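Local atomic coordinates of Kiaa0380 (Homo sapiens, PDB entry 1HTJ), a protein that probably couples heterotrimeric G protein signalling to Rho GTPases, as a guanine nucleotide exchange factor whose RGS-like domain is expected to engage G protein alpha subunits. Residues Leu60-Tyr63 / Leu64-Val68; Phe194-Asn197 / Thr198-His202. The protein carries 3 engineered substitutions. All blocks are in the same frame, centred on the assembly; numbering follows the deposited sequence.

Interaction 1 of 2, residues Leu60-Tyr63 / Leu64-Val68; sequences LLFY and LCAEV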
ATOM      1  N   LEU A  60      -4.481  -2.766  -1.829  1.00 34.24           N
ATOM      2  CA  LEU A  60      -3.826  -1.920  -0.847  1.00 34.42           C
ATOM      3  C   LEU A  60      -2.706  -1.087  -1.429  1.00 34.59           C
ATOM      4  O   LEU A  60      -2.555   0.083  -1.062  1.00 34.50           O
ATOM      5  CB  LEU A  60      -3.286  -2.752   0.316  1.00 34.98           C
ATOM      6  CG  LEU A  60      -2.541  -1.960   1.389  1.00 34.92           C
ATOM      7  CD1 LEU A  60      -3.438  -0.836   1.911  1.00 35.25           C
ATOM      8  CD2 LEU A  60      -2.129  -2.896   2.527  1.00 35.50           C
ATOM      9  N   LEU A  61      -1.899  -1.677  -2.310  1.00 33.98           N
ATOM     10  CA  LEU A  61      -0.809  -0.914  -2.897  1.00 34.28           C
ATOM     11  C   LEU A  61      -1.401   0.192  -3.751  1.00 34.84           C
ATOM     12  O   LEU A  61      -0.875   1.308  -3.798  1.00 35.27           O
ATOM     13  CB  LEU A  61       0.124  -1.807  -3.736  1.00 33.53           C
ATOM     14  CG  LEU A  61       1.087  -2.707  -2.943  1.00 33.11           C
ATOM     15  CD1 LEU A  61       2.007  -3.461  -3.909  1.00 31.96           C
ATOM     16  CD2 LEU A  61       1.921  -1.843  -1.971  1.00 31.71           C
ATOM     17  N   PHE A  62      -2.498  -0.120  -4.425  1.00 35.07           N
ATOM     18  CA  PHE A  62      -3.168   0.870  -5.248  1.00 35.70           C
ATOM     19  C   PHE A  62      -3.636   2.011  -4.337  1.00 36.45           C
ATOM     20  O   PHE A  62      -3.353   3.195  -4.577  1.00 35.95           O
ATOM     21  CB  PHE A  62      -4.376   0.253  -5.945  1.00 35.39           C
ATOM     22  CG  PHE A  62      -5.286   1.271  -6.548  1.00 36.50           C
ATOM     23  CD1 PHE A  62      -4.824   2.120  -7.562  1.00 36.13           C
ATOM     24  CD2 PHE A  62      -6.583   1.443  -6.060  1.00 36.38           C
ATOM     25  CE1 PHE A  62      -5.636   3.124  -8.074  1.00 36.10           C
ATOM     26  CE2 PHE A  62      -7.408   2.449  -6.572  1.00 36.70           C
ATOM     27  CZ  PHE A  62      -6.931   3.292  -7.580  1.00 36.40           C
ATOM     28  N   TYR A  63      -4.347   1.633  -3.279  1.00 36.55           N
ATOM     29  CA  TYR A  63      -4.872   2.593  -2.320  1.00 37.57           C
ATOM     30  C   TYR A  63      -3.768   3.517  -1.777  1.00 37.54           C
ATOM     31  O   TYR A  63      -3.944   4.740  -1.693  1.00 37.15           O
ATOM     32  CB  TYR A  63      -5.535   1.842  -1.155  1.00 38.49           C
ATOM     33  CG  TYR A  63      -6.124   2.750  -0.116  1.00 39.35           C
ATOM     34  CD1 TYR A  63      -7.491   3.001  -0.084  1.00 39.64           C
ATOM     35  CD2 TYR A  63      -5.314   3.378   0.822  1.00 39.70           C
ATOM     36  CE1 TYR A  63      -8.039   3.861   0.865  1.00 40.62           C
ATOM     37  CE2 TYR A  63      -5.850   4.243   1.775  1.00 40.58           C
ATOM     38  CZ  TYR A  63      -7.211   4.476   1.792  1.00 40.69           C
ATOM     39  OH  TYR A  63      -7.750   5.302   2.748  1.00 42.27           O
ATOM     40  N   LEU A  64      -2.638   2.919  -1.408  1.00 36.86           N
ATOM     41  CA  LEU A  64      -1.523   3.670  -0.865  1.00 37.14           C
ATOM     42  C   LEU A  64      -0.917   4.627  -1.897  1.00 37.82           C
ATOM     43  O   LEU A  64      -0.422   5.712  -1.548  1.00 37.17           O
ATOM     44  CB  LEU A  64      -0.450   2.705  -0.343  1.00 36.47           C
ATOM     45  CG  LEU A  64      -0.816   1.896   0.914  1.00 36.77           C
ATOM     46  CD1 LEU A  64       0.291   0.912   1.249  1.00 35.89           C
ATOM     47  CD2 LEU A  64      -1.034   2.842   2.082  1.00 36.16           C
ATOM     48  N   CYS A  65      -0.936   4.221  -3.162  1.00 38.05           N
ATOM     49  CA  CYS A  65      -0.383   5.067  -4.208  1.00 38.73           C
ATOM     50  C   CYS A  65      -1.344   6.217  -4.497  1.00 39.48           C
ATOM     51  O   CYS A  65      -0.913   7.351  -4.665  1.00 38.87           O
ATOM     52  CB  CYS A  65      -0.097   4.244  -5.468  1.00 38.14           C
ATOM     53  SG  CYS A  65       1.434   3.245  -5.368  1.00 35.89           S
ATOM     54  N   ALA A  66      -2.641   5.917  -4.529  1.00 40.75           N
ATOM     55  CA  ALA A  66      -3.666   6.936  -4.767  1.00 42.49           C
ATOM     56  C   ALA A  66      -3.606   7.934  -3.621  1.00 43.70           C
ATOM     57  O   ALA A  66      -3.813   9.129  -3.809  1.00 44.09           O
ATOM     58  CB  ALA A  66      -5.050   6.305  -4.835  1.00 41.96           C
ATOM     59  N   GLU A  67      -3.313   7.425  -2.432  1.00 45.24           N
ATOM     60  CA  GLU A  67      -3.192   8.252  -1.244  1.00 46.60           C
ATOM     61  C   GLU A  67      -2.018   9.223  -1.436  1.00 47.48           C
ATOM     62  O   GLU A  67      -2.147  10.420  -1.174  1.00 47.73           O
ATOM     63  CB  GLU A  67      -2.965   7.357  -0.027  1.00 47.11           C
ATOM     64  CG  GLU A  67      -3.208   8.021   1.313  1.00 48.03           C
ATOM     65  CD  GLU A  67      -4.632   8.534   1.483  1.00 48.75           C
ATOM     66  OE1 GLU A  67      -5.543   8.088   0.740  1.00 47.91           O
ATOM     67  OE2 GLU A  67      -4.833   9.383   2.382  1.00 49.30           O
ATOM     68  N   VAL A  68      -0.880   8.720  -1.910  1.00 48.08           N
ATOM     69  CA  VAL A  68       0.275   9.586  -2.146  1.00 48.93           C
ATOM     70  C   VAL A  68      -0.038  10.609  -3.235  1.00 50.20           C
ATOM     71  O   VAL A  68       0.341  11.778  -3.127  1.00 50.13           O
ATOM     72  CB  VAL A  68       1.510   8.798  -2.617  1.00 48.45           C
ATOM     73  CG1 VAL A  68       2.639   9.763  -2.954  1.00 47.09           C
ATOM     74  CG2 VAL A  68       1.942   7.809  -1.536  1.00 48.51           C
TER
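Leu64 meets Leu60 one turn earlier in helix 58-69, by backbone and side chain together. Leu64 N donates to Leu60 O at 2.9 Å, with an N-H...O angle of 160°. The two side chains cross at a slant, Leu60 CD1 lying 3.9 Å from Leu64 CG. Different first torsions bring them together: Leu60 CG is trans to its backbone N (chi1 178°), whereas Leu64 CG sits beside its own N (chi1 -69°). Helix 41-54 borders this leucine pair, through Phe47 and Leu48 at Leu60 and Leu44 at Leu64. Cys65 N donates to Leu61 O over 3.0 Å, and makes a weak second hydrogen bond to Phe62 O. Ala66 N gives the shortest bond of the series, 2.8 Å to Phe62 O and nearly straight. Ala66 CB approaches the Phe62 ring obliquely, 4.5 Å from CZ, while that ring also meets Phe88 and helix 118-144. Glu67 N closes the next turn on Tyr63 O at 2.9 Å. Beyond the backbone, the Glu67 chain bends at chi2, so that its carboxylate runs alongside the Tyr63 ring with the two planes almost parallel, and OE1 comes 4.0 Å from Tyr63 CE2. The polar grip on this carboxylate comes from elsewhere: Gln125 NE2 bonds to Glu67 OE1 and also to Tyr63 O, and Lys38 forms a salt bridge with OE2. The contact thus combines apolar packing in the core of this all-helical RGS-like domain with a carboxylate held from both oxygens, whose negative charge the nearby lysine would be expected to stabilise.

Interaction 2 of 2, residues Phe194-Asn197 / Thr198-His202; sequences FALN and TYMSH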
ATOM      1  N   PHE A 194       7.879  -0.657  -6.735  1.00 35.01           N
ATOM      2  CA  PHE A 194       7.646   0.740  -7.064  1.00 35.27           C
ATOM      3  C   PHE A 194       6.546   1.321  -6.174  1.00 35.22           C
ATOM      4  O   PHE A 194       6.711   2.386  -5.587  1.00 34.83           O
ATOM      5  CB  PHE A 194       7.217   0.888  -8.514  1.00 35.31           C
ATOM      6  CG  PHE A 194       6.921   2.298  -8.904  1.00 36.29           C
ATOM      7  CD1 PHE A 194       7.909   3.105  -9.456  1.00 37.07           C
ATOM      8  CD2 PHE A 194       5.656   2.839  -8.696  1.00 36.88           C
ATOM      9  CE1 PHE A 194       7.642   4.437  -9.798  1.00 36.68           C
ATOM     10  CE2 PHE A 194       5.382   4.166  -9.033  1.00 37.23           C
ATOM     11  CZ  PHE A 194       6.381   4.961  -9.587  1.00 36.73           C
ATOM     12  N   ALA A 195       5.422   0.616  -6.084  1.00 35.47           N
ATOM     13  CA  ALA A 195       4.284   1.078  -5.283  1.00 35.78           C
ATOM     14  C   ALA A 195       4.651   1.208  -3.806  1.00 36.25           C
ATOM     15  O   ALA A 195       4.368   2.219  -3.154  1.00 36.49           O
ATOM     16  CB  ALA A 195       3.111   0.124  -5.456  1.00 34.37           C
ATOM     17  N   LEU A 196       5.286   0.168  -3.285  1.00 36.96           N
ATOM     18  CA  LEU A 196       5.707   0.141  -1.893  1.00 37.10           C
ATOM     19  C   LEU A 196       6.620   1.320  -1.577  1.00 37.47           C
ATOM     20  O   LEU A 196       6.404   2.049  -0.602  1.00 36.74           O
ATOM     21  CB  LEU A 196       6.452  -1.165  -1.590  1.00 36.66           C
ATOM     22  CG  LEU A 196       6.994  -1.321  -0.162  1.00 36.84           C
ATOM     23  CD1 LEU A 196       5.848  -1.265   0.858  1.00 36.32           C
ATOM     24  CD2 LEU A 196       7.728  -2.654  -0.058  1.00 36.55           C
ATOM     25  N   ASN A 197       7.647   1.503  -2.399  1.00 37.93           N
ATOM     26  CA  ASN A 197       8.584   2.590  -2.162  1.00 38.81           C
ATOM     27  C   ASN A 197       7.953   3.972  -2.351  1.00 38.97           C
ATOM     28  O   ASN A 197       8.343   4.922  -1.696  1.00 38.12           O
ATOM     29  CB  ASN A 197       9.813   2.423  -3.057  1.00 39.81           C
ATOM     30  CG  ASN A 197      10.651   1.231  -2.652  1.00 40.90           C
ATOM     31  OD1 ASN A 197      10.886   1.010  -1.465  1.00 41.12           O
ATOM     32  ND2 ASN A 197      11.109   0.453  -3.635  1.00 41.81           N
ATOM     33  N   THR A 198       6.968   4.076  -3.235  1.00 39.38           N
ATOM     34  CA  THR A 198       6.298   5.346  -3.451  1.00 40.20           C
ATOM     35  C   THR A 198       5.660   5.823  -2.153  1.00 41.44           C
ATOM     36  O   THR A 198       5.743   6.997  -1.796  1.00 40.91           O
ATOM     37  CB  THR A 198       5.207   5.204  -4.506  1.00 39.51           C
ATOM     38  OG1 THR A 198       5.818   4.994  -5.778  1.00 39.03           O
ATOM     39  CG2 THR A 198       4.328   6.434  -4.547  1.00 39.46           C
ATOM     40  N   TYR A 199       5.016   4.900  -1.448  1.00 43.22           N
ATOM     41  CA  TYR A 199       4.362   5.239  -0.199  1.00 44.89           C
ATOM     42  C   TYR A 199       5.347   5.447   0.927  1.00 46.11           C
ATOM     43  O   TYR A 199       5.305   6.461   1.622  1.00 45.26           O
ATOM     44  CB  TYR A 199       3.396   4.148   0.247  1.00 45.56           C
ATOM     45  CG  TYR A 199       2.535   4.643   1.382  1.00 46.89           C
ATOM     46  CD1 TYR A 199       1.479   5.526   1.134  1.00 47.38           C
ATOM     47  CD2 TYR A 199       2.812   4.294   2.705  1.00 47.18           C
ATOM     48  CE1 TYR A 199       0.721   6.050   2.170  1.00 48.50           C
ATOM     49  CE2 TYR A 199       2.060   4.814   3.758  1.00 47.79           C
ATOM     50  CZ  TYR A 199       1.013   5.689   3.481  1.00 49.06           C
ATOM     51  OH  TYR A 199       0.228   6.191   4.499  1.00 50.62           O
HETATM   52  N   MSE A 200       6.214   4.461   1.121  1.00 47.99           N
HETATM   53  CA  MSE A 200       7.191   4.524   2.193  1.00 49.91           C
HETATM   54  C   MSE A 200       8.052   5.765   2.084  1.00 51.24           C
HETATM   55  O   MSE A 200       8.253   6.488   3.061  1.00 51.26           O
HETATM   56  CB  MSE A 200       8.064   3.266   2.195  1.00 49.94           C
HETATM   57  CG  MSE A 200       7.360   2.041   2.768  1.00 50.93           C
HETATM   58 SE   MSE A 200       6.626   2.361   4.550  1.00 53.16          SE
HETATM   59  CE  MSE A 200       5.419   0.856   4.720  1.00 50.72           C
ATOM     60  N   SER A 201       8.566   6.004   0.887  1.00 52.73           N
ATOM     61  CA  SER A 201       9.403   7.162   0.645  1.00 54.34           C
ATOM     62  C   SER A 201       8.616   8.400   1.055  1.00 55.44           C
ATOM     63  O   SER A 201       9.107   9.238   1.804  1.00 55.94           O
ATOM     64  CB  SER A 201       9.772   7.226  -0.829  1.00 53.99           C
ATOM     65  OG  SER A 201      10.428   8.432  -1.121  1.00 55.24           O
ATOM     66  N   HIS A 202       7.381   8.499   0.577  1.00 56.50           N
ATOM     67  CA  HIS A 202       6.533   9.628   0.916  1.00 57.62           C
ATOM     68  C   HIS A 202       6.306   9.721   2.427  1.00 58.71           C
ATOM     69  O   HIS A 202       6.146  10.817   2.970  1.00 58.71           O
ATOM     70  CB  HIS A 202       5.208   9.496   0.172  1.00 57.74           C
ATOM     71  CG  HIS A 202       4.106  10.338   0.727  1.00 57.88           C
ATOM     72  ND1 HIS A 202       3.236   9.879   1.692  1.00 58.43           N
ATOM     73  CD2 HIS A 202       3.710  11.600   0.432  1.00 58.15           C
ATOM     74  CE1 HIS A 202       2.347  10.817   1.965  1.00 58.33           C
ATOM     75  NE2 HIS A 202       2.612  11.872   1.214  1.00 58.55           N
TER
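Phe194 O accepts two bonds from Thr198, one turn further along helix 186-202. Thr198 N supplies the usual helical bond at 2.9 Å, and Thr198 OG1 adds a second at 2.8 Å. The two donors reach the oxygen from opposite faces of its carbonyl plane, with the hydroxyl standing 40° out of that plane. Thr198 OG1 lies beside its own backbone N (chi1 -70°), a rotation that turns it back toward the preceding turn and over one face of the Phe194 ring, 3.4 Å from CE2. The bond to the carbonyl would hold the hydroxyl in this rotation, with the ring packed against it. Ala195 O takes the amide of Tyr199 at 3.2 Å; the Ala195 methyl faces Phe88 and helix 58-69, and the Tyr199 hydroxyl bonds to Lys38 O. Repeated i to i+4 bonding of this kind, here in the last helix of an all-helical RGS-like domain, sets residues four apart on a common side. Leu196 follows the pattern: its O receives Met200 N at 3.0 Å in a nearly straight bond of 172°. Leu196 CD1 comes to 4.1 Å from Met200 CG. Met200, a selenomethionine, bends at chi2; both residues also touch Leu48 of helix 41-54 and Leu174 of helix 163-182. Asn197 packs its side chain against Leu174 as well, and its O accepts from Ser201 N at 2.8 Å, a bond that is less certain because this oxygen sits too close to a neighbour in the model.

How the interactions relate
From the N terminus, interaction 1 comes first, within helix 58-69, and interaction 2 follows within helix 186-202. Each joins adjoining pieces of a single helix, so neither closes a long loop; the two are in series along the chain, neither nesting nor crossing. In space they meet, their centres about 9 Å apart. Tyr199 CD1 packs 3.3 Å from Leu64 O and 3.5 Å from Val68 CG2, and Cys65 SG lies 3.5 Å from Ala195 CB. These approaches set the final helix against helix 58-69, linking early and late parts of the RGS-like domain, with helices 41-54 and 76-89 touching both.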